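Local atomic coordinates of xylose isomerase domain protein (Alicyclobacillus acidocaldarius subsp. acidocaldarius, PDB entry 3U0H), a protein that is probably an isomerase of the xylose isomerase-like TIM-barrel family. Residues L20-A25 with R31-P36; V62-G67 with V201-I206; R115-L120 with K163-A168. All coordinates share one frame; numbering follows the deposited sequence.

The three contacts sample different layers of one closed, eight-stranded parallel barrel with helices packed outside it. Interaction 1 joins the helix of the first beta-alpha-beta unit to the second strand, interaction 2 spans the barrel interior from the third strand to the seventh, and interaction 3 pairs two outer helices. Interactions 1 and 2, with centres about 13 Å apart, share neighbouring strands 32-33 and 62-67 and touch where Asp34 OD2 meets Tyr203 OH, a probable hydrogen bond. Interaction 3 touches neither; its centre is about 34 Å from that of interaction 1 and about 23 Å from that of interaction 2. Interaction 1 closes first along the chain; interaction 3 is nested within interaction 2.

Interaction 1: L20-A25 with R31-P36; sequences LYLDLA and RYVDVP. With EDO (1,2-ethanediol), chain F.
The hydroxyl of Tyr21 donates a hydrogen bond to the main-chain carbonyl of Asp34, with OH 2.7 Å from O. The donor lies in the carbonyl plane at a C=O...donor angle of 157°, close to the line of the C=O bond. With CG anti to the backbone N (chi1 171°), the Tyr21 ring reaches across from helix 18-27 and presents its edge to Asp34 and Val35. The same edge receives a methyl group: Val35 CG2 lies near the ring plane, 3.7 Å from Tyr21 CE2, as the two side chains slide past each other in opposite directions. Leu22 adds its CD2 methyl, placed 4.2 Å from Val33 CG2 and equally near Val35 CG2, and it crosses Val33 at about a right angle. One turn after Tyr21, Ala25 turns its methyl toward Val33. These contacts lay helix 18-27 against strand 32-33 within the beta-alpha-beta crossover that begins at strand 5-8, the first such unit of the TIM barrel. Leu8 of that first strand touches both Tyr21 and Ala25, while Met55 and Phe56 of helix 49-57 pack on Leu22. The CB of Asp34 is directed away from the helix, and its carboxylate binds a molecule of 1,2-ethanediol, probably acquired from the crystallisation liquor. Asp34 OD1 accepts a hydrogen bond from glycol O1 at 2.7 Å; glycol O2 lies 2.7 Å from both OD1 and OD2 of Asp34. Asp34 OD2 also pairs with the hydroxyl of Tyr203.

Interaction 2: V62-G67 with V201-I206; sequences VLANLG and VVYVHI
Asn65 lies over one face of the Tyr203 ring. Its CB is 3.9 Å from the ring centroid and 15° off the ring normal, a CH-pi contact displaced somewhat toward the rim. The amide continues over the same face, with Asn65 CG 3.7 Å from Tyr203 CD2, and amide and ring are stacked with their planes 29° apart. Ala64 supplies a second, smaller surface: its CB is 4.1 Å from Tyr203 CE1 and 3.9 Å from Tyr203 OH. A trans first torsion (chi1 -174°) carries the Tyr203 ring out from strand 201-206 and across to strand 62-67. The two strands are the third and seventh of the barrel, so the contact is made across its interior rather than between sheet neighbours; CA of Asn65 and CA of Tyr203 are 7.7 Å apart. Strand 62-67 is interrupted at this level, and Ala64 has helix-like backbone angles, which probably allows Ala64 and Asn65 in succession to direct their CB atoms to the tyrosine. Pro246 and Ala248 of strand 246-249 also pack against Tyr203. Farther out, the phenol is held at its polar end, where Tyr203 OH probably forms a hydrogen bond with Asp34 OD2. A phenylalanine here would probably leave Asp34 OD2 without its phenol partner and the carboxylate freer to turn. With a bound 1,2-ethanediol beside Asn65 and Asp34, the arrangement is consistent with a polar pocket in which Tyr203 is a second-shell residue: apolar carbons and an amide hold its ring in place, and its hydroxyl probably helps to orient the carboxylate that meets the glycol.

Interaction 3: R115-L120 with K163-A168; sequences RYISQL and KTFWEA
Apolar contacts between Phe165 and the pair Ile117 and Leu120 make up the joint between these helices. The far end of the phenyl ring rests obliquely against both aliphatic side chains: Phe165 CE1 is 4.0 Å from Ile117 CG2, and Phe165 CZ is 4.0 Å from Leu120 CD2 and 4.1 Å from Leu120 CG. Leu120 crosses the phenylalanine at about a right angle, whereas Ile117 meets it more obliquely. A chi1 of -176° swings the Phe165 ring away from its own main-chain nitrogen and onto helix 113-131. Helices 113-131 and 159-169 follow the fourth and fifth strands of the barrel, and they belong to the helical layer that surrounds a TIM barrel. Other apolar neighbours extend the joint, since Phe165 also touches Ala121 and Ile124 of helix 113-131. Among aromatic contacts, its ring meets that of Phe155 edge-to-face. Polar interactions link the same two helices to another subunit: Arg115 forms a salt bridge with Asp161 of that neighbouring subunit, and Glu167 forms one with Arg122 of the same neighbouring subunit.

Interaction 1: L20-A25 with R31-P36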
loop_
_atom_site.group_PDB
_atom_site.type_symbol
_atom_site.label_atom_id
_atom_site.label_comp_id
_atom_site.label_asym_id
_atom_site.label_seq_id
_atom_site.Cartn_x
_atom_site.Cartn_y
_atom_site.Cartn_z
ATOM N N LEU A 20 -41.562 12.143 -8.610
ATOM C CA LEU A 20 -41.922 13.009 -9.724
ATOM C C LEU A 20 -40.663 13.439 -10.480
ATOM O O LEU A 20 -40.727 13.706 -11.679
ATOM C CB LEU A 20 -42.715 14.234 -9.234
ATOM C CG LEU A 20 -44.174 14.040 -8.717
ATOM C CD1 LEU A 20 -44.821 15.387 -8.226
ATOM C CD2 LEU A 20 -45.039 13.342 -9.775
ATOM N N TYR A 21 -39.528 13.514 -9.773
ATOM C CA TYR A 21 -38.298 13.950 -10.408
ATOM C C TYR A 21 -37.950 12.827 -11.372
ATOM O O TYR A 21 -37.698 13.065 -12.559
ATOM C CB TYR A 21 -37.197 14.276 -9.384
ATOM C CG TYR A 21 -35.801 14.543 -9.966
ATOM C CD1 TYR A 21 -35.577 15.571 -10.868
ATOM C CD2 TYR A 21 -34.709 13.740 -9.623
ATOM C CE1 TYR A 21 -34.317 15.802 -11.410
ATOM C CE2 TYR A 21 -33.453 13.959 -10.139
ATOM C CZ TYR A 21 -33.264 14.983 -11.038
ATOM O OH TYR A 21 -32.021 15.196 -11.561
ATOM N N LEU A 22 -38.020 11.589 -10.896
ATOM C CA LEU A 22 -37.673 10.471 -11.775
ATOM C C LEU A 22 -38.638 10.397 -12.964
ATOM O O LEU A 22 -38.224 10.033 -14.058
ATOM C CB LEU A 22 -37.639 9.153 -11.010
ATOM C CG LEU A 22 -36.596 9.095 -9.869
ATOM C CD1 LEU A 22 -36.727 7.846 -9.010
ATOM C CD2 LEU A 22 -35.200 9.229 -10.418
ATOM N N ASP A 23 -39.906 10.746 -12.727
ATOM C CA ASP A 23 -40.931 10.764 -13.781
ATOM C C ASP A 23 -40.603 11.806 -14.841
ATOM O O ASP A 23 -40.718 11.557 -16.031
ATOM C CB ASP A 23 -42.333 11.092 -13.207
ATOM C CG ASP A 23 -43.010 9.896 -12.506
ATOM O OD1 ASP A 23 -42.572 8.744 -12.641
ATOM O OD2 ASP A 23 -44.048 10.101 -11.837
ATOM N N LEU A 24 -40.235 12.995 -14.381
ATOM C CA LEU A 24 -39.780 14.029 -15.277
ATOM C C LEU A 24 -38.550 13.553 -16.139
ATOM O O LEU A 24 -38.507 13.835 -17.336
ATOM C CB LEU A 24 -39.477 15.267 -14.438
ATOM C CG LEU A 24 -39.510 16.681 -15.005
ATOM C CD1 LEU A 24 -39.670 17.624 -13.820
ATOM C CD2 LEU A 24 -38.228 16.983 -15.775
ATOM N N ALA A 25 -37.569 12.846 -15.543
ATOM C CA ALA A 25 -36.414 12.374 -16.320
ATOM C C ALA A 25 -36.838 11.491 -17.470
ATOM O O ALA A 25 -36.409 11.709 -18.590
ATOM C CB ALA A 25 -35.393 11.634 -15.445
ATOM N N ARG A 31 -31.893 9.162 -19.845
ATOM C CA ARG A 31 -31.577 7.839 -19.260
ATOM C C ARG A 31 -30.719 8.047 -17.982
ATOM O O ARG A 31 -30.981 7.474 -16.931
ATOM C CB ARG A 31 -30.861 6.988 -20.326
ATOM C CG ARG A 31 -30.134 5.740 -19.851
ATOM C CD ARG A 31 -29.316 5.121 -21.003
ATOM N NE ARG A 31 -28.174 4.329 -20.518
ATOM C CZ ARG A 31 -27.199 3.816 -21.271
ATOM N NH1 ARG A 31 -27.183 4.001 -22.591
ATOM N NH2 ARG A 31 -26.231 3.103 -20.690
ATOM N N TYR A 32 -29.707 8.892 -18.068
ATOM C CA TYR A 32 -28.892 9.225 -16.897
ATOM C C TYR A 32 -29.556 10.304 -16.004
ATOM O O TYR A 32 -29.939 11.389 -16.498
ATOM C CB TYR A 32 -27.525 9.741 -17.315
ATOM C CG TYR A 32 -26.500 8.661 -17.596
ATOM C CD1 TYR A 32 -26.003 7.836 -16.583
ATOM C CD2 TYR A 32 -26.010 8.486 -18.884
ATOM C CE1 TYR A 32 -25.044 6.867 -16.870
ATOM C CE2 TYR A 32 -25.049 7.516 -19.189
ATOM C CZ TYR A 32 -24.562 6.711 -18.199
ATOM O OH TYR A 32 -23.620 5.766 -18.570
ATOM N N VAL A 33 -29.682 10.004 -14.704
ATOM C CA VAL A 33 -30.109 10.996 -13.711
ATOM C C VAL A 33 -29.107 11.137 -12.562
ATOM O O VAL A 33 -28.589 10.152 -12.041
ATOM C CB VAL A 33 -31.499 10.729 -13.153
ATOM C CG1 VAL A 33 -32.521 11.021 -14.229
ATOM C CG2 VAL A 33 -31.611 9.323 -12.597
ATOM N N ASP A 34 -28.809 12.396 -12.258
ATOM C CA ASP A 34 -28.107 12.798 -11.068
ATOM C C ASP A 34 -29.186 13.011 -9.977
ATOM O O ASP A 34 -30.173 13.760 -10.151
ATOM C CB ASP A 34 -27.320 14.082 -11.346
ATOM C CG ASP A 34 -26.343 14.425 -10.217
ATOM O OD1 ASP A 34 -26.711 14.260 -9.052
ATOM O OD2 ASP A 34 -25.212 14.845 -10.480
ATOM N N VAL A 35 -29.039 12.268 -8.904
ATOM C CA VAL A 35 -29.913 12.347 -7.746
ATOM C C VAL A 35 -29.002 12.393 -6.533
ATOM O O VAL A 35 -28.182 11.520 -6.371
ATOM C CB VAL A 35 -30.819 11.128 -7.637
ATOM C CG1 VAL A 35 -31.711 11.234 -6.384
ATOM C CG2 VAL A 35 -31.676 10.987 -8.905
ATOM N N PRO A 36 -29.136 13.431 -5.677
ATOM C CA PRO A 36 -28.398 13.421 -4.422
ATOM C C PRO A 36 -28.751 12.203 -3.509
ATOM O O PRO A 36 -29.907 11.709 -3.477
ATOM C CB PRO A 36 -28.782 14.768 -3.767
ATOM C CG PRO A 36 -29.424 15.613 -4.813
ATOM C CD PRO A 36 -29.828 14.713 -5.945
HETATM C C1 EDO F . -25.233 15.548 -6.280
HETATM O O1 EDO F . -26.422 16.007 -6.997
HETATM C C2 EDO F . -24.718 14.176 -6.756
HETATM O O2 EDO F . -24.154 14.183 -8.096
#

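Interaction 2: V62-G67 with V201-I206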
loop_
_atom_site.group_PDB
_atom_site.type_symbol
_atom_site.label_atom_id
_atom_site.label_comp_id
_atom_site.label_asym_id
_atom_site.label_seq_id
_atom_site.Cartn_x
_atom_site.Cartn_y
_atom_site.Cartn_z
ATOM N N VAL A 62 -30.601 5.366 -15.226
ATOM C CA VAL A 62 -29.330 5.037 -14.627
ATOM C C VAL A 62 -28.798 6.155 -13.716
ATOM O O VAL A 62 -28.658 7.315 -14.140
ATOM C CB VAL A 62 -28.263 4.771 -15.700
ATOM C CG1 VAL A 62 -26.887 4.618 -15.033
ATOM C CG2 VAL A 62 -28.588 3.513 -16.534
ATOM N N LEU A 63 -28.504 5.808 -12.458
ATOM C CA LEU A 63 -27.975 6.796 -11.490
ATOM C C LEU A 63 -26.605 7.175 -11.970
ATOM O O LEU A 63 -25.765 6.334 -12.100
ATOM C CB LEU A 63 -27.907 6.262 -10.044
ATOM C CG LEU A 63 -27.321 7.172 -8.936
ATOM C CD1 LEU A 63 -28.312 8.311 -8.664
ATOM C CD2 LEU A 63 -26.971 6.451 -7.629
ATOM N N ALA A 64 -26.384 8.458 -12.200
ATOM C CA ALA A 64 -25.144 8.956 -12.777
ATOM C C ALA A 64 -23.924 8.945 -11.808
ATOM O O ALA A 64 -22.783 8.826 -12.245
ATOM C CB ALA A 64 -25.390 10.396 -13.264
ATOM N N ASN A 65 -24.159 9.192 -10.518
ATOM C CA ASN A 65 -23.069 9.537 -9.590
ATOM C C ASN A 65 -23.539 9.493 -8.140
ATOM O O ASN A 65 -24.744 9.581 -7.843
ATOM C CB ASN A 65 -22.615 10.958 -9.922
ATOM C CG ASN A 65 -21.455 11.470 -9.075
ATOM O OD1 ASN A 65 -20.380 10.835 -8.958
ATOM N ND2 ASN A 65 -21.659 12.665 -8.504
ATOM N N LEU A 66 -22.578 9.350 -7.222
ATOM C CA LEU A 66 -22.849 9.516 -5.849
ATOM C C LEU A 66 -22.043 10.660 -5.302
ATOM O O LEU A 66 -20.812 10.509 -5.048
ATOM C CB LEU A 66 -22.473 8.233 -5.097
ATOM C CG LEU A 66 -22.418 8.265 -3.558
ATOM C CD1 LEU A 66 -23.785 8.758 -2.997
ATOM C CD2 LEU A 66 -22.013 6.903 -2.923
ATOM N N GLY A 67 -22.752 11.741 -4.954
ATOM C CA GLY A 67 -22.200 12.829 -4.122
ATOM C C GLY A 67 -21.746 12.297 -2.777
ATOM O O GLY A 67 -22.556 11.797 -2.002
ATOM N N VAL A 201 -11.007 11.817 -15.837
ATOM C CA VAL A 201 -12.294 12.489 -16.003
ATOM C C VAL A 201 -13.405 11.558 -15.448
ATOM O O VAL A 201 -13.854 10.583 -16.128
ATOM C CB VAL A 201 -12.573 12.873 -17.455
ATOM C CG1 VAL A 201 -13.800 13.785 -17.509
ATOM C CG2 VAL A 201 -11.376 13.553 -18.093
ATOM N N VAL A 202 -13.804 11.840 -14.203
ATOM C CA VAL A 202 -14.695 10.977 -13.444
ATOM C C VAL A 202 -16.143 11.353 -13.751
ATOM O O VAL A 202 -16.971 10.479 -13.889
ATOM C CB VAL A 202 -14.404 11.100 -11.927
ATOM C CG1 VAL A 202 -15.359 10.236 -11.090
ATOM C CG2 VAL A 202 -12.934 10.707 -11.612
ATOM N N TYR A 203 -16.451 12.660 -13.807
ATOM C CA TYR A 203 -17.794 13.113 -14.000
ATOM C C TYR A 203 -17.723 14.556 -14.490
ATOM O O TYR A 203 -16.733 15.233 -14.309
ATOM C CB TYR A 203 -18.590 12.932 -12.677
ATOM C CG TYR A 203 -20.100 13.234 -12.681
ATOM C CD1 TYR A 203 -20.935 12.708 -13.658
ATOM C CD2 TYR A 203 -20.683 14.011 -11.669
ATOM C CE1 TYR A 203 -22.291 12.999 -13.665
ATOM C CE2 TYR A 203 -22.065 14.273 -11.636
ATOM C CZ TYR A 203 -22.852 13.770 -12.641
ATOM O OH TYR A 203 -24.212 14.018 -12.662
ATOM N N VAL A 204 -18.761 14.989 -15.180
ATOM C CA VAL A 204 -18.701 16.219 -15.921
ATOM C C VAL A 204 -19.948 17.041 -15.673
ATOM O O VAL A 204 -21.068 16.502 -15.641
ATOM C CB VAL A 204 -18.542 15.915 -17.417
ATOM C CG1 VAL A 204 -18.620 17.202 -18.231
ATOM C CG2 VAL A 204 -17.219 15.170 -17.624
ATOM N N HIS A 205 -19.756 18.337 -15.421
ATOM C CA HIS A 205 -20.864 19.275 -15.372
ATOM C C HIS A 205 -20.743 20.244 -16.514
ATOM O O HIS A 205 -19.637 20.715 -16.833
ATOM C CB HIS A 205 -20.853 20.113 -14.099
ATOM C CG HIS A 205 -21.181 19.376 -12.822
ATOM N ND1 HIS A 205 -20.895 19.902 -11.610
ATOM C CD2 HIS A 205 -21.774 18.157 -12.585
ATOM C CE1 HIS A 205 -21.313 19.063 -10.644
ATOM N NE2 HIS A 205 -21.831 17.985 -11.244
ATOM N N ILE A 206 -21.911 20.609 -17.066
ATOM C CA ILE A 206 -22.054 21.664 -18.059
ATOM C C ILE A 206 -23.077 22.789 -17.636
ATOM O O ILE A 206 -23.974 22.552 -16.853
ATOM C CB ILE A 206 -22.378 20.982 -19.418
ATOM C CG1 ILE A 206 -22.036 21.908 -20.579
ATOM C CG2 ILE A 206 -23.798 20.443 -19.441
ATOM C CD1 ILE A 206 -21.862 21.220 -21.918
#

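Interaction 3: R115-L120 with K163-A168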
loop_
_atom_site.group_PDB
_atom_site.type_symbol
_atom_site.label_atom_id
_atom_site.label_comp_id
_atom_site.label_asym_id
_atom_site.label_seq_id
_atom_site.Cartn_x
_atom_site.Cartn_y
_atom_site.Cartn_z
ATOM N N ARG A 115 -2.255 22.024 8.438
ATOM C CA ARG A 115 -3.339 21.262 9.082
ATOM C C ARG A 115 -4.465 20.934 8.096
ATOM O O ARG A 115 -4.948 19.817 8.033
ATOM C CB ARG A 115 -3.975 22.069 10.228
ATOM C CG ARG A 115 -2.966 22.698 11.219
ATOM C CD ARG A 115 -2.827 21.905 12.499
ATOM N NE ARG A 115 -1.739 22.410 13.336
ATOM C CZ ARG A 115 -1.776 22.491 14.666
ATOM N NH1 ARG A 115 -2.855 22.132 15.330
ATOM N NH2 ARG A 115 -0.730 22.943 15.337
ATOM N N TYR A 116 -4.897 21.928 7.365
ATOM C CA TYR A 116 -6.121 21.811 6.627
ATOM C C TYR A 116 -5.885 20.856 5.483
ATOM O O TYR A 116 -6.633 19.917 5.283
ATOM C CB TYR A 116 -6.488 23.183 6.087
ATOM C CG TYR A 116 -7.665 23.204 5.201
ATOM C CD1 TYR A 116 -7.543 23.061 3.853
ATOM C CD2 TYR A 116 -8.937 23.394 5.711
ATOM C CE1 TYR A 116 -8.651 23.113 3.025
ATOM C CE2 TYR A 116 -10.051 23.450 4.876
ATOM C CZ TYR A 116 -9.887 23.322 3.526
ATOM O OH TYR A 116 -10.997 23.342 2.684
ATOM N N ILE A 117 -4.791 21.101 4.777
ATOM C CA ILE A 117 -4.419 20.372 3.572
ATOM C C ILE A 117 -4.004 18.957 3.918
ATOM O O ILE A 117 -4.398 18.041 3.217
ATOM C CB ILE A 117 -3.263 21.049 2.767
ATOM C CG1 ILE A 117 -3.698 22.444 2.326
ATOM C CG2 ILE A 117 -2.886 20.260 1.549
ATOM C CD1 ILE A 117 -2.697 23.264 1.479
ATOM N N SER A 118 -3.238 18.765 4.985
ATOM C CA SER A 118 -2.789 17.424 5.334
ATOM C C SER A 118 -3.957 16.500 5.766
ATOM O O SER A 118 -4.028 15.328 5.320
ATOM C CB SER A 118 -1.792 17.469 6.477
ATOM O OG SER A 118 -0.675 18.263 6.169
ATOM N N GLN A 119 -4.858 17.030 6.627
ATOM C CA GLN A 119 -5.948 16.230 7.100
ATOM C C GLN A 119 -6.851 15.898 5.901
ATOM O O GLN A 119 -7.323 14.741 5.736
ATOM C CB GLN A 119 -6.753 16.944 8.189
ATOM C CG GLN A 119 -7.849 16.078 8.709
ATOM C CD GLN A 119 -8.701 16.730 9.795
ATOM O OE1 GLN A 119 -9.770 17.335 9.521
ATOM N NE2 GLN A 119 -8.275 16.561 11.009
ATOM N N LEU A 120 -7.126 16.907 5.103
ATOM C CA LEU A 120 -8.008 16.678 3.981
ATOM C C LEU A 120 -7.395 15.604 2.987
ATOM O O LEU A 120 -8.102 14.722 2.505
ATOM C CB LEU A 120 -8.375 18.007 3.308
ATOM C CG LEU A 120 -9.338 17.887 2.139
ATOM C CD1 LEU A 120 -10.701 17.501 2.634
ATOM C CD2 LEU A 120 -9.396 19.182 1.320
ATOM N N LYS A 163 -4.184 18.675 -9.715
ATOM C CA LYS A 163 -3.227 17.630 -10.034
ATOM C C LYS A 163 -2.084 17.550 -9.031
ATOM O O LYS A 163 -1.603 16.445 -8.763
ATOM C CB LYS A 163 -2.600 17.854 -11.371
ATOM C CG LYS A 163 -3.433 17.490 -12.566
ATOM C CD LYS A 163 -2.643 17.978 -13.792
ATOM C CE LYS A 163 -2.932 17.194 -15.052
ATOM N NZ LYS A 163 -2.363 17.865 -16.270
ATOM N N THR A 164 -1.622 18.673 -8.482
ATOM C CA THR A 164 -0.598 18.569 -7.426
ATOM C C THR A 164 -1.247 17.950 -6.181
ATOM O O THR A 164 -0.625 17.173 -5.468
ATOM C CB THR A 164 0.054 19.898 -7.082
ATOM O OG1 THR A 164 -0.948 20.751 -6.473
ATOM C CG2 THR A 164 0.617 20.576 -8.383
ATOM N N PHE A 165 -2.525 18.194 -5.962
ATOM C CA PHE A 165 -3.183 17.713 -4.719
ATOM C C PHE A 165 -3.363 16.199 -4.760
ATOM O O PHE A 165 -3.191 15.554 -3.728
ATOM C CB PHE A 165 -4.475 18.469 -4.469
ATOM C CG PHE A 165 -5.178 18.122 -3.173
ATOM C CD1 PHE A 165 -4.510 18.153 -1.959
ATOM C CD2 PHE A 165 -6.524 17.825 -3.172
ATOM C CE1 PHE A 165 -5.155 17.859 -0.790
ATOM C CE2 PHE A 165 -7.164 17.502 -1.984
ATOM C CZ PHE A 165 -6.479 17.528 -0.793
ATOM N N TRP A 166 -3.591 15.626 -5.954
ATOM C CA TRP A 166 -3.480 14.168 -6.160
ATOM C C TRP A 166 -2.252 13.528 -5.574
ATOM O O TRP A 166 -2.283 12.437 -5.101
ATOM C CB TRP A 166 -3.565 13.787 -7.650
ATOM C CG TRP A 166 -4.877 14.152 -8.308
ATOM C CD1 TRP A 166 -6.103 14.407 -7.687
ATOM C CD2 TRP A 166 -5.146 14.227 -9.739
ATOM N NE1 TRP A 166 -7.073 14.655 -8.600
ATOM C CE2 TRP A 166 -6.542 14.638 -9.865
ATOM C CE3 TRP A 166 -4.363 14.105 -10.886
ATOM C CZ2 TRP A 166 -7.146 14.837 -11.105
ATOM C CZ3 TRP A 166 -4.985 14.313 -12.130
ATOM C CH2 TRP A 166 -6.355 14.660 -12.233
ATOM N N GLU A 167 -1.139 14.181 -5.613
ATOM C CA GLU A 167 0.084 13.609 -5.056
ATOM C C GLU A 167 -0.011 13.512 -3.534
ATOM O O GLU A 167 0.468 12.591 -2.956
ATOM C CB GLU A 167 1.275 14.508 -5.421
ATOM C CG GLU A 167 1.564 14.656 -6.922
ATOM C CD GLU A 167 2.769 15.584 -7.232
ATOM O OE1 GLU A 167 3.755 15.638 -6.437
ATOM O OE2 GLU A 167 2.719 16.273 -8.292
ATOM N N ALA A 168 -0.644 14.492 -2.890
ATOM C CA ALA A 168 -0.753 14.487 -1.412
ATOM C C ALA A 168 -1.592 13.280 -1.006
ATOM O O ALA A 168 -1.246 12.533 -0.095
ATOM C CB ALA A 168 -1.377 15.806 -0.908
#